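Local coordinates for protein computational Design of Enzyme (PDB 3TP4) that is a computationally designed enzyme on a TIM-barrel scaffold that also carries an Ig-like domain, probably intended to hold an activated nucleophile in a catalytic triad, at residues 298-303 against 340-345; 373-378 against 458-463; 405-410 against 445-450. One frame throughout, in Å; residues are numbered along the deposited sequence.

Contact 1 of 3, residues 298-303 against 340-345; sequences QWFTKV and LEDFQA
The carboxylate of Asp342 is gripped through both oxygens by the first turn of helix 299-303. OD1 of Asp342 takes the hydroxyl OG1 of Thr301 on its syn lone pair at 2.6 Å, while OD2 receives the backbone N of Thr301 at 2.9 Å, the hydrogen nearly in line (160°) and the donor a little out of the carboxylate plane. Here two helices of the TIM barrel pack side by side, their axes 8.0 Å apart. Thr301 turns OG1 between its backbone N and carbonyl carbon (chi1 57°), which puts the hydroxyl on the same side as the residue's own N-H, within reach of the same carboxylate. The negative group thus sits at the N-terminal end of a neighbouring helix, next to the N-cap residue Gln298, a setting likely to favour its charge. A water donates to Asp342 OD1 at 2.8 Å and accepts from NE2 of Gln298, tying the amide end of that long side chain to the same oxygen. Beyond the polar patch the rings of Phe300 and Phe343 meet edge to face, centres 5.0 Å apart and planes at 74°. Phe343 sends CD1 over the middle of the Phe300 ring, 3.7 Å above its plane, and CE3 of Trp299 lies over the opposite face, toward its rim. Asp342 OD2 lies at the edge of the Phe300 ring, close to its plane. Pro333 packs against both phenylalanines, and Phe343 also meets Phe34 edge to face. On the more exposed flank the methyl CG2 of Thr301 lies 3.8 Å from CB of Ala345.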
ATOM      1  N   GLN A 298      -9.645  17.545  22.243  1.00 31.29           N
ATOM      2  CA  GLN A 298      -8.335  17.909  21.699  1.00 32.12           C
ATOM      3  C   GLN A 298      -7.567  16.720  21.130  1.00 29.60           C
ATOM      4  O   GLN A 298      -6.345  16.644  21.252  1.00 29.75           O
ATOM      5  CB  GLN A 298      -7.502  18.616  22.771  1.00 28.47           C
ATOM      6  CG  GLN A 298      -8.184  19.865  23.319  1.00 38.89           C
ATOM      7  CD  GLN A 298      -7.272  20.678  24.207  1.00 53.77           C
ATOM      8  OE1 GLN A 298      -6.904  20.249  25.303  1.00 55.85           O
ATOM      9  NE2 GLN A 298      -6.885  21.857  23.730  1.00 55.79           N
ATOM     10  N   TRP A 299      -8.289  15.802  20.500  1.00 30.99           N
ATOM     11  CA  TRP A 299      -7.692  14.552  20.047  1.00 25.93           C
ATOM     12  C   TRP A 299      -6.606  14.802  18.993  1.00 23.71           C
ATOM     13  O   TRP A 299      -5.519  14.256  19.085  1.00 25.98           O
ATOM     14  CB  TRP A 299      -8.771  13.627  19.500  1.00 24.03           C
ATOM     15  CG  TRP A 299      -8.258  12.264  19.167  1.00 27.38           C
ATOM     16  CD1 TRP A 299      -8.198  11.179  20.004  1.00 30.96           C
ATOM     17  CD2 TRP A 299      -7.720  11.838  17.916  1.00 25.39           C
ATOM     18  NE1 TRP A 299      -7.660  10.100  19.339  1.00 33.45           N
ATOM     19  CE2 TRP A 299      -7.365  10.476  18.053  1.00 30.63           C
ATOM     20  CE3 TRP A 299      -7.518  12.469  16.681  1.00 25.53           C
ATOM     21  CZ2 TRP A 299      -6.807   9.739  17.010  1.00 32.35           C
ATOM     22  CZ3 TRP A 299      -6.955  11.727  15.635  1.00 27.97           C
ATOM     23  CH2 TRP A 299      -6.612  10.380  15.813  1.00 30.72           C
ATOM     24  N   PHE A 300      -6.893  15.657  18.009  1.00 26.38           N
ATOM     25  CA  PHE A 300      -5.918  15.927  16.951  1.00 26.67           C
ATOM     26  C   PHE A 300      -4.619  16.556  17.466  1.00 25.42           C
ATOM     27  O   PHE A 300      -3.529  16.083  17.160  1.00 23.77           O
ATOM     28  CB  PHE A 300      -6.527  16.783  15.840  1.00 25.53           C
ATOM     29  CG  PHE A 300      -7.627  16.092  15.073  1.00 26.86           C
ATOM     30  CD1 PHE A 300      -7.323  15.121  14.118  1.00 27.56           C
ATOM     31  CD2 PHE A 300      -8.954  16.415  15.302  1.00 26.71           C
ATOM     32  CE1 PHE A 300      -8.329  14.485  13.402  1.00 28.69           C
ATOM     33  CE2 PHE A 300      -9.972  15.792  14.585  1.00 29.08           C
ATOM     34  CZ  PHE A 300      -9.665  14.816  13.641  1.00 24.31           C
ATOM     35  N   THR A 301      -4.725  17.630  18.240  1.00 25.99           N
ATOM     36  CA  THR A 301      -3.515  18.261  18.768  1.00 28.75           C
ATOM     37  C   THR A 301      -2.792  17.389  19.794  1.00 27.03           C
ATOM     38  O   THR A 301      -1.581  17.461  19.917  1.00 28.47           O
ATOM     39  CB  THR A 301      -3.794  19.647  19.372  1.00 26.60           C
ATOM     40  OG1 THR A 301      -4.786  19.528  20.395  1.00 25.80           O
ATOM     41  CG2 THR A 301      -4.272  20.622  18.282  1.00 28.60           C
ATOM     42  N   LYS A 302      -3.531  16.573  20.536  1.00 26.65           N
ATOM     43  CA  LYS A 302      -2.888  15.632  21.451  1.00 24.13           C
ATOM     44  C   LYS A 302      -2.082  14.566  20.698  1.00 24.09           C
ATOM     45  O   LYS A 302      -0.945  14.236  21.080  1.00 24.00           O
ATOM     46  CB  LYS A 302      -3.924  14.971  22.362  1.00 33.02           C
ATOM     47  CG  LYS A 302      -4.484  15.901  23.412  1.00 36.98           C
ATOM     48  CD  LYS A 302      -5.638  15.255  24.163  1.00 45.38           C
ATOM     49  CE  LYS A 302      -5.205  13.957  24.824  1.00 54.97           C
ATOM     50  NZ  LYS A 302      -6.210  13.486  25.821  1.00 64.41           N
ATOM     51  N   VAL A 303      -2.668  14.026  19.631  1.00 26.33           N
ATOM     52  CA  VAL A 303      -1.957  13.058  18.795  1.00 26.36           C
ATOM     53  C   VAL A 303      -0.701  13.684  18.195  1.00 25.71           C
ATOM     54  O   VAL A 303       0.391  13.146  18.325  1.00 28.41           O
ATOM     55  CB  VAL A 303      -2.861  12.503  17.670  1.00 28.25           C
ATOM     56  CG1 VAL A 303      -2.007  11.876  16.566  1.00 27.81           C
ATOM     57  CG2 VAL A 303      -3.828  11.473  18.242  1.00 26.65           C
ATOM     58  N   LEU A 340     -14.008  20.639  15.649  1.00 28.57           N
ATOM     59  CA  LEU A 340     -13.615  21.545  14.571  1.00 27.92           C
ATOM     60  C   LEU A 340     -12.450  22.458  14.964  1.00 27.56           C
ATOM     61  O   LEU A 340     -11.445  22.529  14.265  1.00 26.29           O
ATOM     62  CB  LEU A 340     -14.794  22.392  14.102  1.00 32.20           C
ATOM     63  CG  LEU A 340     -14.369  23.471  13.102  1.00 33.62           C
ATOM     64  CD1 LEU A 340     -14.086  22.859  11.749  1.00 35.65           C
ATOM     65  CD2 LEU A 340     -15.406  24.567  12.988  1.00 35.14           C
ATOM     66  N   GLU A 341     -12.574  23.141  16.095  1.00 24.80           N
ATOM     67  CA  GLU A 341     -11.519  24.053  16.533  1.00 31.49           C
ATOM     68  C   GLU A 341     -10.182  23.334  16.718  1.00 29.93           C
ATOM     69  O   GLU A 341      -9.131  23.845  16.325  1.00 27.13           O
ATOM     70  CB  GLU A 341     -11.927  24.788  17.822  1.00 36.21           C
ATOM     71  CG  GLU A 341     -10.830  25.660  18.391  1.00 53.41           C
ATOM     72  CD  GLU A 341     -11.316  26.569  19.511  1.00 69.57           C
ATOM     73  OE1 GLU A 341     -12.261  26.178  20.237  1.00 66.66           O
ATOM     74  OE2 GLU A 341     -10.753  27.681  19.657  1.00 77.67           O
ATOM     75  N   ASP A 342     -10.213  22.138  17.297  1.00 29.46           N
ATOM     76  CA  ASP A 342      -8.976  21.422  17.530  1.00 29.76           C
ATOM     77  C   ASP A 342      -8.328  21.020  16.210  1.00 31.25           C
ATOM     78  O   ASP A 342      -7.107  21.084  16.068  1.00 26.72           O
ATOM     79  CB  ASP A 342      -9.192  20.185  18.404  1.00 33.85           C
ATOM     80  CG  ASP A 342      -7.877  19.545  18.842  1.00 31.85           C
ATOM     81  OD1 ASP A 342      -7.219  20.088  19.753  1.00 31.81           O
ATOM     82  OD2 ASP A 342      -7.509  18.490  18.293  1.00 31.35           O
ATOM     83  N   PHE A 343      -9.139  20.600  15.246  1.00 25.71           N
ATOM     84  CA  PHE A 343      -8.587  20.219  13.955  1.00 28.44           C
ATOM     85  C   PHE A 343      -7.960  21.431  13.264  1.00 27.62           C
ATOM     86  O   PHE A 343      -6.874  21.336  12.694  1.00 29.00           O
ATOM     87  CB  PHE A 343      -9.624  19.541  13.046  1.00 23.41           C
ATOM     88  CG  PHE A 343      -9.048  19.103  11.729  1.00 27.24           C
ATOM     89  CD1 PHE A 343      -8.279  17.956  11.645  1.00 23.54           C
ATOM     90  CD2 PHE A 343      -9.233  19.867  10.588  1.00 27.95           C
ATOM     91  CE1 PHE A 343      -7.728  17.561  10.446  1.00 28.55           C
ATOM     92  CE2 PHE A 343      -8.678  19.480   9.386  1.00 26.32           C
ATOM     93  CZ  PHE A 343      -7.927  18.328   9.315  1.00 29.84           C
ATOM     94  N   GLN A 344      -8.631  22.573  13.332  1.00 27.59           N
ATOM     95  CA  GLN A 344      -8.060  23.811  12.806  1.00 22.43           C
ATOM     96  C   GLN A 344      -6.698  24.100  13.436  1.00 28.31           C
ATOM     97  O   GLN A 344      -5.783  24.552  12.753  1.00 23.61           O
ATOM     98  CB  GLN A 344      -9.016  24.991  13.044  1.00 28.95           C
ATOM     99  CG  GLN A 344     -10.212  24.956  12.106  1.00 27.46           C
ATOM    100  CD  GLN A 344     -11.307  25.910  12.494  1.00 29.96           C
ATOM    101  OE1 GLN A 344     -11.582  26.124  13.678  1.00 27.49           O
ATOM    102  NE2 GLN A 344     -11.962  26.483  11.489  1.00 24.27           N
ATOM    103  N   ALA A 345      -6.568  23.841  14.738  1.00 27.15           N
ATOM    104  CA  ALA A 345      -5.303  24.080  15.438  1.00 22.61           C
ATOM    105  C   ALA A 345      -4.251  23.077  14.979  1.00 24.79           C
ATOM    106  O   ALA A 345      -3.085  23.417  14.757  1.00 27.15           O
ATOM    107  CB  ALA A 345      -5.509  23.996  16.959  1.00 26.45           C
TER
HETATM  108  O   HOH W   1      -7.281  22.732  20.582  1.00 50.04           O

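Contact 2 of 3, residues 373-378 against 458-463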
ATOM      1  N   PRO A 373      18.520  -8.499  -7.154  1.00 33.12           N
ATOM      2  CA  PRO A 373      18.101  -9.835  -7.600  1.00 26.25           C
ATOM      3  C   PRO A 373      17.251 -10.503  -6.508  1.00 29.71           C
ATOM      4  O   PRO A 373      17.561 -10.384  -5.325  1.00 30.93           O
ATOM      5  CB  PRO A 373      19.429 -10.570  -7.784  1.00 25.04           C
ATOM      6  CG  PRO A 373      20.417  -9.473  -8.096  1.00 32.17           C
ATOM      7  CD  PRO A 373      19.980  -8.311  -7.241  1.00 32.82           C
ATOM      8  N   VAL A 374      16.176 -11.176  -6.903  1.00 29.69           N
ATOM      9  CA  VAL A 374      15.294 -11.823  -5.937  1.00 28.95           C
ATOM     10  C   VAL A 374      14.782 -13.162  -6.475  1.00 31.73           C
ATOM     11  O   VAL A 374      14.559 -13.311  -7.675  1.00 26.89           O
ATOM     12  CB  VAL A 374      14.105 -10.889  -5.571  1.00 36.82           C
ATOM     13  CG1 VAL A 374      13.234 -10.615  -6.794  1.00 32.05           C
ATOM     14  CG2 VAL A 374      13.286 -11.475  -4.435  1.00 42.67           C
ATOM     15  N   VAL A 375      14.632 -14.149  -5.598  1.00 29.87           N
ATOM     16  CA  VAL A 375      13.973 -15.387  -5.983  1.00 27.23           C
ATOM     17  C   VAL A 375      12.867 -15.695  -4.977  1.00 28.37           C
ATOM     18  O   VAL A 375      13.055 -15.581  -3.761  1.00 25.39           O
ATOM     19  CB  VAL A 375      14.958 -16.581  -6.178  1.00 28.61           C
ATOM     20  CG1 VAL A 375      15.744 -16.894  -4.891  1.00 25.05           C
ATOM     21  CG2 VAL A 375      14.216 -17.830  -6.668  1.00 24.87           C
ATOM     22  N   HIS A 376      11.694 -16.042  -5.484  1.00 22.51           N
ATOM     23  CA  HIS A 376      10.636 -16.522  -4.606  1.00 22.82           C
ATOM     24  C   HIS A 376       9.766 -17.556  -5.316  1.00 24.38           C
ATOM     25  O   HIS A 376       9.654 -17.570  -6.546  1.00 21.18           O
ATOM     26  CB  HIS A 376       9.790 -15.365  -4.033  1.00 21.17           C
ATOM     27  CG  HIS A 376       9.117 -14.530  -5.072  1.00 23.47           C
ATOM     28  ND1 HIS A 376       7.770 -14.626  -5.346  1.00 22.36           N
ATOM     29  CD2 HIS A 376       9.601 -13.556  -5.884  1.00 20.47           C
ATOM     30  CE1 HIS A 376       7.454 -13.759  -6.295  1.00 20.79           C
ATOM     31  NE2 HIS A 376       8.546 -13.096  -6.635  1.00 22.78           N
ATOM     32  N   ILE A 377       9.174 -18.436  -4.522  1.00 25.86           N
ATOM     33  CA  ILE A 377       8.303 -19.482  -5.040  1.00 27.98           C
ATOM     34  C   ILE A 377       6.860 -19.006  -4.975  1.00 27.00           C
ATOM     35  O   ILE A 377       6.274 -18.946  -3.898  1.00 25.77           O
ATOM     36  CB  ILE A 377       8.458 -20.788  -4.214  1.00 23.27           C
ATOM     37  CG1 ILE A 377       9.896 -21.314  -4.327  1.00 27.97           C
ATOM     38  CG2 ILE A 377       7.445 -21.833  -4.691  1.00 24.36           C
ATOM     39  CD1 ILE A 377      10.314 -22.335  -3.212  1.00 27.75           C
ATOM     40  N   ALA A 378       6.297 -18.653  -6.127  1.00 26.98           N
ATOM     41  CA  ALA A 378       4.934 -18.127  -6.191  1.00 23.69           C
ATOM     42  C   ALA A 378       3.908 -19.216  -5.926  1.00 29.15           C
ATOM     43  O   ALA A 378       2.810 -18.934  -5.440  1.00 30.17           O
ATOM     44  CB  ALA A 378       4.668 -17.493  -7.559  1.00 19.43           C
ATOM     45  N   LEU A 458      21.057 -18.034  -6.383  1.00 24.90           N
ATOM     46  CA  LEU A 458      20.080 -17.534  -5.434  1.00 31.81           C
ATOM     47  C   LEU A 458      19.182 -18.679  -5.012  1.00 30.27           C
ATOM     48  O   LEU A 458      18.810 -19.512  -5.839  1.00 29.47           O
ATOM     49  CB  LEU A 458      19.221 -16.447  -6.089  1.00 26.65           C
ATOM     50  CG  LEU A 458      19.950 -15.368  -6.900  1.00 31.28           C
ATOM     51  CD1 LEU A 458      18.923 -14.471  -7.616  1.00 31.33           C
ATOM     52  CD2 LEU A 458      20.884 -14.545  -5.996  1.00 32.74           C
ATOM     53  N   ASP A 459      18.823 -18.735  -3.734  1.00 27.65           N
ATOM     54  CA  ASP A 459      17.864 -19.747  -3.310  1.00 31.45           C
ATOM     55  C   ASP A 459      16.838 -19.247  -2.313  1.00 30.66           C
ATOM     56  O   ASP A 459      16.969 -18.164  -1.756  1.00 25.87           O
ATOM     57  CB  ASP A 459      18.530 -21.036  -2.815  1.00 31.22           C
ATOM     58  CG  ASP A 459      19.517 -20.807  -1.684  1.00 39.98           C
ATOM     59  OD1 ASP A 459      19.354 -19.845  -0.908  1.00 43.72           O
ATOM     60  OD2 ASP A 459      20.463 -21.616  -1.573  1.00 47.51           O
ATOM     61  N   VAL A 460      15.811 -20.060  -2.119  1.00 28.94           N
ATOM     62  CA  VAL A 460      14.706 -19.727  -1.246  1.00 29.16           C
ATOM     63  C   VAL A 460      14.020 -21.043  -0.923  1.00 31.56           C
ATOM     64  O   VAL A 460      14.013 -21.959  -1.754  1.00 28.48           O
ATOM     65  CB  VAL A 460      13.737 -18.758  -1.936  1.00 29.59           C
ATOM     66  CG1 VAL A 460      13.149 -19.389  -3.219  1.00 27.04           C
ATOM     67  CG2 VAL A 460      12.644 -18.306  -0.967  1.00 30.76           C
ATOM     68  N   THR A 461      13.474 -21.143   0.288  1.00 34.33           N
ATOM     69  CA  THR A 461      12.767 -22.339   0.740  1.00 34.93           C
ATOM     70  C   THR A 461      11.356 -22.007   1.216  1.00 37.05           C
ATOM     71  O   THR A 461      11.163 -21.114   2.045  1.00 38.19           O
ATOM     72  CB  THR A 461      13.525 -23.043   1.884  1.00 31.70           C
ATOM     73  OG1 THR A 461      14.808 -23.452   1.415  1.00 34.75           O
ATOM     74  CG2 THR A 461      12.760 -24.269   2.359  1.00 38.85           C
ATOM     75  N   ASN A 462      10.368 -22.705   0.661  1.00 33.27           N
ATOM     76  CA  ASN A 462       9.003 -22.638   1.160  1.00 28.44           C
ATOM     77  C   ASN A 462       8.661 -23.921   1.905  1.00 36.37           C
ATOM     78  O   ASN A 462       9.033 -25.019   1.479  1.00 40.46           O
ATOM     79  CB  ASN A 462       7.987 -22.439   0.024  1.00 26.29           C
ATOM     80  CG  ASN A 462       7.966 -21.026  -0.507  1.00 30.96           C
ATOM     81  OD1 ASN A 462       8.812 -20.198  -0.151  1.00 30.24           O
ATOM     82  ND2 ASN A 462       7.000 -20.743  -1.384  1.00 24.18           N
ATOM     83  N   GLU A 463       7.932 -23.787   3.003  1.00 38.36           N
ATOM     84  CA  GLU A 463       7.477 -24.948   3.759  1.00 44.41           C
ATOM     85  C   GLU A 463       5.981 -25.137   3.538  1.00 40.13           C
ATOM     86  O   GLU A 463       5.189 -24.253   3.837  1.00 43.46           O
ATOM     87  CB  GLU A 463       7.797 -24.771   5.245  1.00 51.01           C
ATOM     88  CG  GLU A 463       7.794 -26.067   6.032  1.00 65.63           C
ATOM     89  CD  GLU A 463       8.680 -26.002   7.262  1.00 78.66           C
ATOM     90  OE1 GLU A 463       9.057 -24.884   7.677  1.00 82.00           O
ATOM     91  OE2 GLU A 463       9.004 -27.077   7.809  1.00 82.11           O
TER
HETATM   92  O   HOH W   2       8.902 -17.850  -1.684  1.00 25.50           O
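Ile377 is in contact along its whole length with Asn462 and Val460, across a place in the Ig-like beta-sandwich where two strands face each other at 29° without pairing as neighbours in a sheet. At the root, CB of Ile377 lies 3.2 Å from ND2 of Asn462, and the branch methyl CG2 flanks the same nitrogen. One carbon further, CG1 of Ile377 touches the methyl CG1 of Val460 at 3.9 Å. With the chain extended there (chi2 161°), CD1 is carried on alongside the amide and rests 3.8 Å from CG of Asn462; the two side chains slide by each other in opposite directions. Ile377 also packs on Val447, Ala449 and Val395. The Asn462 amide works at both ends: ND2 makes its stronger hydrogen bond to Pro380 O and a weak, bent one to Ile377 O (3.2 Å, 135°), while OD1 accepts a hydrogen bond from a water that in turn accepts the backbone N-H of Ile377. A leucine in place of Asn462 would probably leave the carbonyls of Ile377 and Pro380 without this donor and the bridging water without its acceptor. Val375 points into the same interface, CG1 lying 3.7 Å from CB of Leu458 and CG2 against CG1 of Val460. His376 points the other way, toward the barrel, where its two ring nitrogens bond Glu195 and Glu202. At the end nearest the start of the strand, CB of Pro373 meets the methyl CD1 of Leu458 at 3.9 Å.

Contact 3 of 3, residues 405-410 against 445-450; sequences VTVEVA and YTVTAT
Val407 and Val447 cross at a slant on the buried face of the two strands, touching methyl to methyl: CG1 of Val407 lies 3.7 Å from CG1 of Val447. Both methyls stand opposite their own backbone N (chi1 163° in Val407), which swings them toward each other diagonally rather than straight across. The second branch of Val407 leans the other way, CG2 coming to 4.2 Å from CB of Ala449, so that one valine spans two residues of the partner strand. Val409 points to this side as well, and the buried side chains of Val409 and Val405 carry the apolar layer on to Trp433 and Trp429, while Ala449 meets Val460 and Val395. The strands are antiparallel neighbours in the Ig-like beta-sandwich, and their valine-rich face lines its core. Val407 faces Ala449, and Val409 faces Val447, as non-hydrogen-bonded pairs; Thr406 with Thr450, Glu408 with Thr448 and Ala410 with Thr446 are hydrogen-bonded ones. Glu408 N reaches Thr448 O at 2.9 Å, and the return bond from Thr448 N to Glu408 O is nearly straight at 171°. Between these bonds, CA-H groups lean on carbonyls, as where CA of Val407 approaches Thr448 O at 3.3 Å. The outer face carries threonines, with Glu408 and Ala410 among them. Thr406 and Thr450 lie obliquely, OG1 of Thr406 nearest the backbone O of Thr450, with CB of Thr450 a little farther off, and OG1 of Thr446 sits 3.5 Å from CB of Ala410. A water above this face donates to Glu408 O and bonds the hydroxyls of Thr446 and Thr448, at 2.8 Å from OG1 of Thr448; that hydroxyl is also bonded to Thr461 OG1.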
ATOM      1  N   VAL A 405      16.961 -23.155 -13.180  1.00 28.85           N
ATOM      2  CA  VAL A 405      16.365 -23.188 -11.857  1.00 25.47           C
ATOM      3  C   VAL A 405      16.013 -24.644 -11.594  1.00 29.53           C
ATOM      4  O   VAL A 405      15.376 -25.303 -12.422  1.00 30.29           O
ATOM      5  CB  VAL A 405      15.069 -22.343 -11.768  1.00 28.69           C
ATOM      6  CG1 VAL A 405      14.508 -22.376 -10.354  1.00 30.20           C
ATOM      7  CG2 VAL A 405      15.314 -20.884 -12.203  1.00 29.27           C
ATOM      8  N   THR A 406      16.450 -25.145 -10.452  1.00 23.81           N
ATOM      9  CA  THR A 406      16.102 -26.494 -10.031  1.00 25.26           C
ATOM     10  C   THR A 406      15.379 -26.388  -8.708  1.00 27.11           C
ATOM     11  O   THR A 406      15.554 -25.422  -7.956  1.00 30.06           O
ATOM     12  CB  THR A 406      17.351 -27.382  -9.865  1.00 33.14           C
ATOM     13  OG1 THR A 406      18.235 -26.776  -8.920  1.00 37.75           O
ATOM     14  CG2 THR A 406      18.088 -27.548 -11.209  1.00 29.70           C
ATOM     15  N   VAL A 407      14.522 -27.355  -8.434  1.00 26.26           N
ATOM     16  CA  VAL A 407      13.778 -27.350  -7.192  1.00 24.29           C
ATOM     17  C   VAL A 407      14.040 -28.682  -6.518  1.00 31.68           C
ATOM     18  O   VAL A 407      14.053 -29.732  -7.169  1.00 31.44           O
ATOM     19  CB  VAL A 407      12.267 -27.134  -7.429  1.00 21.03           C
ATOM     20  CG1 VAL A 407      11.451 -27.535  -6.199  1.00 24.15           C
ATOM     21  CG2 VAL A 407      11.989 -25.672  -7.785  1.00 27.63           C
ATOM     22  N   GLU A 408      14.293 -28.633  -5.219  1.00 27.81           N
ATOM     23  CA  GLU A 408      14.520 -29.842  -4.461  1.00 27.70           C
ATOM     24  C   GLU A 408      13.419 -29.945  -3.421  1.00 30.47           C
ATOM     25  O   GLU A 408      13.199 -29.023  -2.638  1.00 31.41           O
ATOM     26  CB  GLU A 408      15.901 -29.799  -3.808  1.00 36.83           C
ATOM     27  CG  GLU A 408      16.334 -31.101  -3.197  1.00 48.39           C
ATOM     28  CD  GLU A 408      17.708 -30.998  -2.571  1.00 55.56           C
ATOM     29  OE1 GLU A 408      17.784 -30.483  -1.435  1.00 54.80           O
ATOM     30  OE2 GLU A 408      18.699 -31.425  -3.217  1.00 46.48           O
ATOM     31  N   VAL A 409      12.700 -31.057  -3.442  1.00 26.28           N
ATOM     32  CA  VAL A 409      11.619 -31.272  -2.495  1.00 23.90           C
ATOM     33  C   VAL A 409      12.088 -32.251  -1.444  1.00 29.61           C
ATOM     34  O   VAL A 409      12.619 -33.314  -1.776  1.00 30.34           O
ATOM     35  CB  VAL A 409      10.378 -31.852  -3.181  1.00 32.47           C
ATOM     36  CG1 VAL A 409       9.277 -32.105  -2.163  1.00 33.84           C
ATOM     37  CG2 VAL A 409       9.896 -30.902  -4.292  1.00 29.54           C
ATOM     38  N   ALA A 410      11.913 -31.890  -0.178  1.00 33.21           N
ATOM     39  CA  ALA A 410      12.413 -32.739   0.902  1.00 37.47           C
ATOM     40  C   ALA A 410      11.371 -32.896   1.988  1.00 37.45           C
ATOM     41  O   ALA A 410      10.492 -32.058   2.146  1.00 38.85           O
ATOM     42  CB  ALA A 410      13.693 -32.165   1.482  1.00 39.07           C
ATOM     43  N   TYR A 445       7.143 -31.221   1.610  1.00 52.24           N
ATOM     44  CA  TYR A 445       7.103 -30.392   2.813  1.00 41.30           C
ATOM     45  C   TYR A 445       8.019 -29.165   2.765  1.00 36.17           C
ATOM     46  O   TYR A 445       7.552 -28.058   2.963  1.00 35.79           O
ATOM     47  CB  TYR A 445       7.392 -31.239   4.049  1.00 54.45           C
ATOM     48  CG  TYR A 445       6.301 -31.182   5.084  1.00 64.27           C
ATOM     49  CD1 TYR A 445       5.219 -32.050   5.025  1.00 65.66           C
ATOM     50  CD2 TYR A 445       6.352 -30.259   6.122  1.00 72.14           C
ATOM     51  CE1 TYR A 445       4.223 -32.003   5.966  1.00 68.19           C
ATOM     52  CE2 TYR A 445       5.361 -30.203   7.068  1.00 74.92           C
ATOM     53  CZ  TYR A 445       4.298 -31.078   6.987  1.00 79.09           C
ATOM     54  OH  TYR A 445       3.303 -31.023   7.934  1.00 89.84           O
ATOM     55  N   THR A 446       9.312 -29.349   2.507  1.00 39.40           N
ATOM     56  CA  THR A 446      10.162 -28.196   2.196  1.00 40.58           C
ATOM     57  C   THR A 446      10.498 -28.165   0.702  1.00 33.36           C
ATOM     58  O   THR A 446      10.924 -29.162   0.118  1.00 37.86           O
ATOM     59  CB  THR A 446      11.462 -28.145   3.034  1.00 39.37           C
ATOM     60  OG1 THR A 446      12.355 -29.175   2.605  1.00 41.05           O
ATOM     61  CG2 THR A 446      11.157 -28.309   4.520  1.00 41.76           C
ATOM     62  N   VAL A 447      10.286 -27.009   0.094  1.00 32.55           N
ATOM     63  CA  VAL A 447      10.464 -26.828  -1.342  1.00 31.27           C
ATOM     64  C   VAL A 447      11.516 -25.740  -1.561  1.00 31.22           C
ATOM     65  O   VAL A 447      11.274 -24.572  -1.261  1.00 27.45           O
ATOM     66  CB  VAL A 447       9.135 -26.406  -1.996  1.00 32.78           C
ATOM     67  CG1 VAL A 447       9.307 -26.217  -3.509  1.00 31.56           C
ATOM     68  CG2 VAL A 447       8.059 -27.434  -1.703  1.00 33.92           C
ATOM     69  N   THR A 448      12.690 -26.133  -2.046  1.00 32.62           N
ATOM     70  CA  THR A 448      13.810 -25.208  -2.164  1.00 33.30           C
ATOM     71  C   THR A 448      14.169 -24.958  -3.621  1.00 30.93           C
ATOM     72  O   THR A 448      14.549 -25.883  -4.339  1.00 27.45           O
ATOM     73  CB  THR A 448      15.053 -25.737  -1.427  1.00 34.46           C
ATOM     74  OG1 THR A 448      14.745 -25.890  -0.041  1.00 30.57           O
ATOM     75  CG2 THR A 448      16.222 -24.773  -1.583  1.00 36.61           C
ATOM     76  N   ALA A 449      14.026 -23.703  -4.046  1.00 28.39           N
ATOM     77  CA  ALA A 449      14.379 -23.294  -5.399  1.00 28.27           C
ATOM     78  C   ALA A 449      15.801 -22.774  -5.438  1.00 26.08           C
ATOM     79  O   ALA A 449      16.188 -21.934  -4.618  1.00 25.39           O
ATOM     80  CB  ALA A 449      13.423 -22.223  -5.897  1.00 24.36           C
ATOM     81  N   THR A 450      16.573 -23.260  -6.403  1.00 25.06           N
ATOM     82  CA  THR A 450      17.933 -22.791  -6.580  1.00 29.14           C
ATOM     83  C   THR A 450      18.116 -22.287  -8.005  1.00 27.25           C
ATOM     84  O   THR A 450      18.074 -23.062  -8.971  1.00 28.67           O
ATOM     85  CB  THR A 450      18.937 -23.909  -6.265  1.00 29.28           C
ATOM     86  OG1 THR A 450      18.703 -24.383  -4.934  1.00 29.05           O
ATOM     87  CG2 THR A 450      20.378 -23.414  -6.392  1.00 29.86           C
TER
HETATM   88  O   HOH W   3      14.073 -28.613   0.170  1.00 40.24           O

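Contacts 2 and 3 are parts of one Ig-like domain, with centres 9 Å apart, and contact 3 is nested in the loop that contact 2 closes. Their shared seam is the strand pair 446-453 and 456-466, where Asn462 O and Val447 N lie 2.7 Å apart in a probable hydrogen bond. Contact 1 belongs to the barrel on the opposite side of the chain's centre, its own centre 47 Å from that of contact 2 and 55 Å from that of contact 3. Between its two helices the chain forms strand 318-321, which carries Glu320; with Ser70 and His37 this residue probably makes up the designed triad, their geometry being consistent with a charge relay.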